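Local coordinates for F-actin-capping protein subunit alpha (Plasmodium berghei, PDB 7A0H) that probably caps the fast-growing barbed ends of actin filaments, blocking subunit exchange there, and forms an asymmetric homodimer, at residues Lys86-Val91 / Thr102-Leu107; Ile60-Asp65 / Arg96-Thr101. All coordinates share one frame; numbering follows the deposited sequence.

In the fold
Strand 97-103 takes part in both interactions, whose centres lie about 13 Å apart. Near its C-terminal end, interaction 1 zips it to strand 87-92 in a hairpin; through residues 96-101, interaction 2 sets it against strand 58-62, which belongs to a separate two-stranded sheet. The two are joined at a classic beta bulge, where Ile99 and Asp100 of segment 96-101 face Asn90 of segment 86-91: Asn90 N probably bonds to Asp100 O (2.8 Å) and Ile99 N to Asn90 O (2.9 Å). Val91 of segment 86-91 also packs on Ile60 of segment 60-65. Interaction 1 is a surface contact, its centre about 21 Å from the centre of the chain; interaction 2, its centre about 16 Å from that point, is partly buried.

Interaction 1: residues Lys86-Val91 / Thr102-Leu107; sequences KILANV and TPLTKL
Leu88 and Thr102 form an antiparallel hydrogen-bonded pair in which each backbone amide serves the other residue's carbonyl. Thr102 N donates to Leu88 O at 2.7 Å, while Leu88 N reaches Thr102 O at 2.9 Å. The next pair, Ile87 with Pro103, is non-hydrogen-bonded, a position that suits a proline without an N-H. Beyond it, Leu104 N bonds to Lys86 O at 2.8 Å. A water lies within hydrogen-bonding distance of Lys86 O (2.6 Å) and Leu104 O, with more acceptors around it than it has protons.

Lys86 occupies the left-handed backbone region of a G1 beta bulge against strand 79-82. A bend at its chi2 (-58°) turns the chain aside, and NZ finds a salt bridge with Glu114 and a bond to Pro83 O. Lys106 NZ lies 3.5 Å from Lys86 CB, but its polar partner is Leu85 O. On the face carrying Leu88, the CD1 of that residue meets Leu104 CD2 at 3.9 Å, the side chains crossing nearly perpendicularly. Such alternating pairing defines the beta hairpin of strands 87-92 and 97-103 within an antiparallel meander.

Interaction 2: residues Ile60-Asp65 / Arg96-Thr101; sequences IPFESD and RKVIDT
Ile60 lays its side chain against the backbone of Arg96 and Lys97: CG2 comes within 3.6 Å of Lys97 CA, and CD1 approaches Arg96 CA at 3.9 Å. The isoleucine thus lies along the start of strand 97-103, where Arg96 and Lys97 form a G1 beta bulge against strand 87-92. The long chain of Arg96 extends away from this contact, so its backbone and CB provide the surface that Ile60 meets.

Val98 fills the middle. Its CG2 is shared between two side chains of the facing strand, 3.9 Å from Ile60 CG2 and 4.0 Å from Phe62 CD1. Phe62 swings its ring toward the other strand because CG stands opposite the backbone N (chi1 175°). The ring meets the Val98 methyl obliquely, and farther along its rim CE1 reaches Thr101 CG2 at 3.6 Å, the two side chains arriving from opposite directions. Glu63 OE1 lies above one face of the ring, offset toward the rim.

The polar link between the segments is indirect, through a water. It donates to Pro61 O at 2.7 Å and accepts from Val98 N at 2.7 Å, satisfying both backbone groups where the strands are too far apart to pair directly. The axes of strands 60-62 and 97-101 approach to 6.2 Å at an angle of 54°.

Ile68 touches both Phe62 and Val98, while Ile87 touches Phe62 and Val91 touches Ile60, extending the apolar layer. This is face-to-face packing of the 58-62/66-70 hairpin on a four-stranded antiparallel sheet, probably within the small beta-rich globule of capping-protein subunits.

Interaction 1: residues Lys86-Val91 / Thr102-Leu107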
loop_
_atom_site.group_PDB
_atom_site.type_symbol
_atom_site.label_atom_id
_atom_site.label_comp_id
_atom_site.label_asym_id
_atom_site.label_seq_id
_atom_site.Cartn_x
_atom_site.Cartn_y
_atom_site.Cartn_z
ATOM N N LYS A 86 -32.922 2.795 18.360
ATOM C CA LYS A 86 -34.025 2.005 17.828
ATOM C C LYS A 86 -34.531 2.627 16.532
ATOM O O LYS A 86 -35.688 3.028 16.390
ATOM C CB LYS A 86 -35.134 1.896 18.874
ATOM C CG LYS A 86 -34.714 1.126 20.176
ATOM C CD LYS A 86 -34.257 -0.308 19.798
ATOM C CE LYS A 86 -34.095 -1.251 21.011
ATOM N NZ LYS A 86 -32.923 -0.945 21.882
ATOM N N ILE A 87 -33.634 2.665 15.569
ATOM C CA ILE A 87 -33.792 3.392 14.314
ATOM C C ILE A 87 -33.067 2.561 13.272
ATOM O O ILE A 87 -31.983 2.029 13.564
ATOM C CB ILE A 87 -33.192 4.799 14.448
ATOM C CG1 ILE A 87 -34.288 5.799 14.736
ATOM C CG2 ILE A 87 -32.288 5.113 13.270
ATOM C CD1 ILE A 87 -33.684 7.134 15.161
ATOM N N LEU A 88 -33.715 2.336 12.130
ATOM C CA LEU A 88 -33.059 1.807 10.949
ATOM C C LEU A 88 -32.769 3.005 10.069
ATOM O O LEU A 88 -33.675 3.801 9.774
ATOM C CB LEU A 88 -33.943 0.831 10.176
ATOM C CG LEU A 88 -34.532 -0.316 11.010
ATOM C CD1 LEU A 88 -35.615 -1.102 10.235
ATOM C CD2 LEU A 88 -33.461 -1.283 11.456
ATOM N N ALA A 89 -31.520 3.134 9.665
ATOM C CA ALA A 89 -31.053 4.283 8.905
ATOM C C ALA A 89 -30.768 3.796 7.502
ATOM O O ALA A 89 -30.091 2.767 7.288
ATOM C CB ALA A 89 -29.804 4.910 9.520
ATOM N N ASN A 90 -31.291 4.533 6.550
ATOM C CA ASN A 90 -31.000 4.293 5.149
ATOM C C ASN A 90 -29.797 5.140 4.787
ATOM O O ASN A 90 -29.799 6.348 5.026
ATOM C CB ASN A 90 -32.210 4.647 4.306
ATOM C CG ASN A 90 -32.151 3.998 2.982
ATOM O OD1 ASN A 90 -31.061 3.807 2.435
ATOM N ND2 ASN A 90 -33.295 3.589 2.472
ATOM N N VAL A 91 -28.778 4.541 4.200
ATOM C CA VAL A 91 -27.541 5.289 4.024
ATOM C C VAL A 91 -27.179 5.474 2.562
ATOM O O VAL A 91 -27.460 4.625 1.716
ATOM C CB VAL A 91 -26.417 4.535 4.792
ATOM C CG1 VAL A 91 -25.159 4.802 4.228
ATOM C CG2 VAL A 91 -26.436 4.952 6.313
ATOM N N THR A 102 -36.040 5.106 9.756
ATOM C CA THR A 102 -37.316 4.442 10.047
ATOM C C THR A 102 -37.227 3.985 11.500
ATOM O O THR A 102 -36.467 3.057 11.813
ATOM C CB THR A 102 -37.533 3.213 9.155
ATOM O OG1 THR A 102 -37.275 3.544 7.792
ATOM C CG2 THR A 102 -38.944 2.658 9.396
ATOM N N PRO A 103 -37.992 4.606 12.381
ATOM C CA PRO A 103 -37.940 4.280 13.810
ATOM C C PRO A 103 -38.585 2.944 14.160
ATOM O O PRO A 103 -39.634 2.578 13.639
ATOM C CB PRO A 103 -38.731 5.435 14.442
ATOM C CG PRO A 103 -39.707 5.846 13.318
ATOM C CD PRO A 103 -38.969 5.671 12.045
ATOM N N LEU A 104 -38.012 2.252 15.090
ATOM C CA LEU A 104 -38.697 1.062 15.581
ATOM C C LEU A 104 -39.625 1.475 16.696
ATOM O O LEU A 104 -39.374 2.451 17.404
ATOM C CB LEU A 104 -37.676 0.033 16.075
ATOM C CG LEU A 104 -36.638 -0.329 15.002
ATOM C CD1 LEU A 104 -35.742 -1.247 15.683
ATOM C CD2 LEU A 104 -37.223 -0.990 13.733
ATOM N N THR A 105 -40.722 0.752 16.812
ATOM C CA THR A 105 -41.679 1.011 17.883
ATOM C C THR A 105 -41.025 0.567 19.179
ATOM O O THR A 105 -40.410 -0.504 19.228
ATOM C CB THR A 105 -42.987 0.271 17.631
ATOM O OG1 THR A 105 -43.417 0.472 16.264
ATOM C CG2 THR A 105 -44.071 0.786 18.550
ATOM N N LYS A 106 -41.118 1.394 20.207
ATOM C CA LYS A 106 -40.461 1.099 21.471
ATOM C C LYS A 106 -41.299 0.130 22.298
ATOM O O LYS A 106 -42.529 0.129 22.227
ATOM C CB LYS A 106 -40.240 2.378 22.276
ATOM C CG LYS A 106 -39.585 3.518 21.517
ATOM C CD LYS A 106 -38.090 3.331 21.421
ATOM C CE LYS A 106 -37.373 4.656 21.146
ATOM N NZ LYS A 106 -35.894 4.432 21.232
ATOM N N LEU A 107 -40.621 -0.707 23.082
ATOM C CA LEU A 107 -41.285 -1.662 23.957
ATOM C C LEU A 107 -41.347 -1.104 25.371
ATOM O O LEU A 107 -40.343 -0.602 25.892
ATOM C CB LEU A 107 -40.551 -3.003 23.980
ATOM C CG LEU A 107 -40.623 -3.830 22.716
ATOM C CD1 LEU A 107 -39.873 -5.127 22.891
ATOM C CD2 LEU A 107 -42.078 -4.106 22.286
HETATM O O HOH W 1 -37.343 4.572 17.636
#

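Interaction 2: residues Ile60-Asp65 / Arg96-Thr101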
loop_
_atom_site.group_PDB
_atom_site.type_symbol
_atom_site.label_atom_id
_atom_site.label_comp_id
_atom_site.label_asym_id
_atom_site.label_seq_id
_atom_site.Cartn_x
_atom_site.Cartn_y
_atom_site.Cartn_z
ATOM N N ILE A 60 -20.831 6.747 9.821
ATOM C CA ILE A 60 -21.608 7.782 9.153
ATOM C C ILE A 60 -22.262 8.644 10.216
ATOM O O ILE A 60 -22.998 8.143 11.055
ATOM C CB ILE A 60 -22.663 7.203 8.192
ATOM C CG1 ILE A 60 -21.894 6.555 7.050
ATOM C CG2 ILE A 60 -23.567 8.337 7.733
ATOM C CD1 ILE A 60 -22.719 5.807 6.098
ATOM N N PRO A 61 -22.013 9.925 10.212
ATOM C CA PRO A 61 -22.608 10.796 11.221
ATOM C C PRO A 61 -24.106 10.912 11.060
ATOM O O PRO A 61 -24.639 11.003 9.945
ATOM C CB PRO A 61 -21.972 12.162 10.913
ATOM C CG PRO A 61 -20.796 11.865 10.096
ATOM C CD PRO A 61 -21.113 10.644 9.309
ATOM N N PHE A 62 -24.771 10.981 12.200
ATOM C CA PHE A 62 -26.221 10.959 12.270
ATOM C C PHE A 62 -26.644 12.060 13.221
ATOM O O PHE A 62 -26.128 12.142 14.333
ATOM C CB PHE A 62 -26.678 9.554 12.709
ATOM C CG PHE A 62 -28.126 9.461 12.918
ATOM C CD1 PHE A 62 -28.989 10.004 11.997
ATOM C CD2 PHE A 62 -28.635 8.779 13.993
ATOM C CE1 PHE A 62 -30.339 9.934 12.186
ATOM C CE2 PHE A 62 -29.977 8.695 14.185
ATOM C CZ PHE A 62 -30.833 9.269 13.276
ATOM N N GLU A 63 -27.495 12.958 12.752
ATOM C CA GLU A 63 -27.927 14.078 13.588
ATOM C C GLU A 63 -26.687 14.765 14.156
ATOM O O GLU A 63 -25.596 14.707 13.576
ATOM C CB GLU A 63 -28.913 13.595 14.628
ATOM C CG GLU A 63 -30.279 13.239 14.067
ATOM C CD GLU A 63 -31.223 12.663 15.116
ATOM O OE1 GLU A 63 -30.807 11.749 15.866
ATOM O OE2 GLU A 63 -32.384 13.127 15.203
ATOM N N SER A 64 -26.851 15.419 15.294
ATOM C CA SER A 64 -25.733 15.997 16.021
ATOM C C SER A 64 -25.159 14.936 16.945
ATOM O O SER A 64 -25.884 14.347 17.747
ATOM C CB SER A 64 -26.219 17.210 16.809
ATOM O OG SER A 64 -27.423 16.913 17.512
ATOM N N ASP A 65 -23.861 14.678 16.815
ATOM C CA ASP A 65 -23.068 13.881 17.745
ATOM C C ASP A 65 -23.345 12.382 17.719
ATOM O O ASP A 65 -22.755 11.654 18.530
ATOM C CB ASP A 65 -23.232 14.388 19.181
ATOM C CG ASP A 65 -22.773 15.829 19.352
ATOM O OD1 ASP A 65 -21.661 16.158 18.886
ATOM O OD2 ASP A 65 -23.521 16.645 19.937
ATOM N N ARG A 96 -21.657 8.741 2.110
ATOM C CA ARG A 96 -21.465 8.505 3.548
ATOM C C ARG A 96 -22.337 9.458 4.361
ATOM O O ARG A 96 -21.865 10.248 5.188
ATOM C CB ARG A 96 -19.997 8.636 3.965
ATOM C CG ARG A 96 -19.112 7.488 3.471
ATOM C CD ARG A 96 -17.799 7.412 4.235
ATOM N NE ARG A 96 -16.959 6.309 3.750
ATOM C CZ ARG A 96 -15.692 6.100 4.133
ATOM N NH1 ARG A 96 -15.102 6.925 5.006
ATOM N NH2 ARG A 96 -15.017 5.056 3.664
ATOM N N LYS A 97 -23.632 9.391 4.093
ATOM C CA LYS A 97 -24.591 10.190 4.827
ATOM C C LYS A 97 -25.854 9.404 5.005
ATOM O O LYS A 97 -26.100 8.419 4.305
ATOM C CB LYS A 97 -24.895 11.532 4.163
ATOM C CG LYS A 97 -25.546 11.439 2.772
ATOM C CD LYS A 97 -26.103 12.826 2.321
ATOM C CE LYS A 97 -26.679 12.827 0.908
ATOM N NZ LYS A 97 -27.027 14.242 0.515
ATOM N N VAL A 98 -26.625 9.826 6.002
ATOM C CA VAL A 98 -27.934 9.272 6.257
ATOM C C VAL A 98 -28.955 9.983 5.371
ATOM O O VAL A 98 -29.105 11.212 5.453
ATOM C CB VAL A 98 -28.309 9.431 7.729
ATOM C CG1 VAL A 98 -29.705 8.920 7.979
ATOM C CG2 VAL A 98 -27.324 8.658 8.591
ATOM N N ILE A 99 -29.769 9.208 4.667
ATOM C CA ILE A 99 -30.774 9.788 3.774
ATOM C C ILE A 99 -32.192 9.487 4.207
ATOM O O ILE A 99 -33.124 10.028 3.622
ATOM C CB ILE A 99 -30.559 9.339 2.311
ATOM C CG1 ILE A 99 -30.612 7.801 2.172
ATOM C CG2 ILE A 99 -29.193 9.737 1.869
ATOM C CD1 ILE A 99 -30.477 7.239 0.701
ATOM N N ASP A 100 -32.404 8.637 5.201
ATOM C CA ASP A 100 -33.759 8.413 5.718
ATOM C C ASP A 100 -33.617 7.598 7.001
ATOM O O ASP A 100 -32.626 6.914 7.225
ATOM C CB ASP A 100 -34.617 7.747 4.607
ATOM C CG ASP A 100 -36.089 7.720 4.905
ATOM O OD1 ASP A 100 -36.676 8.748 5.393
ATOM O OD2 ASP A 100 -36.672 6.659 4.543
ATOM N N THR A 101 -34.609 7.689 7.862
ATOM C CA THR A 101 -34.584 6.866 9.054
ATOM C C THR A 101 -35.979 6.347 9.300
ATOM O O THR A 101 -36.960 7.054 9.044
ATOM C CB THR A 101 -34.110 7.608 10.277
ATOM O OG1 THR A 101 -34.963 8.722 10.459
ATOM C CG2 THR A 101 -32.706 8.104 10.109
HETATM O O HOH W 2 -25.581 11.801 7.566
#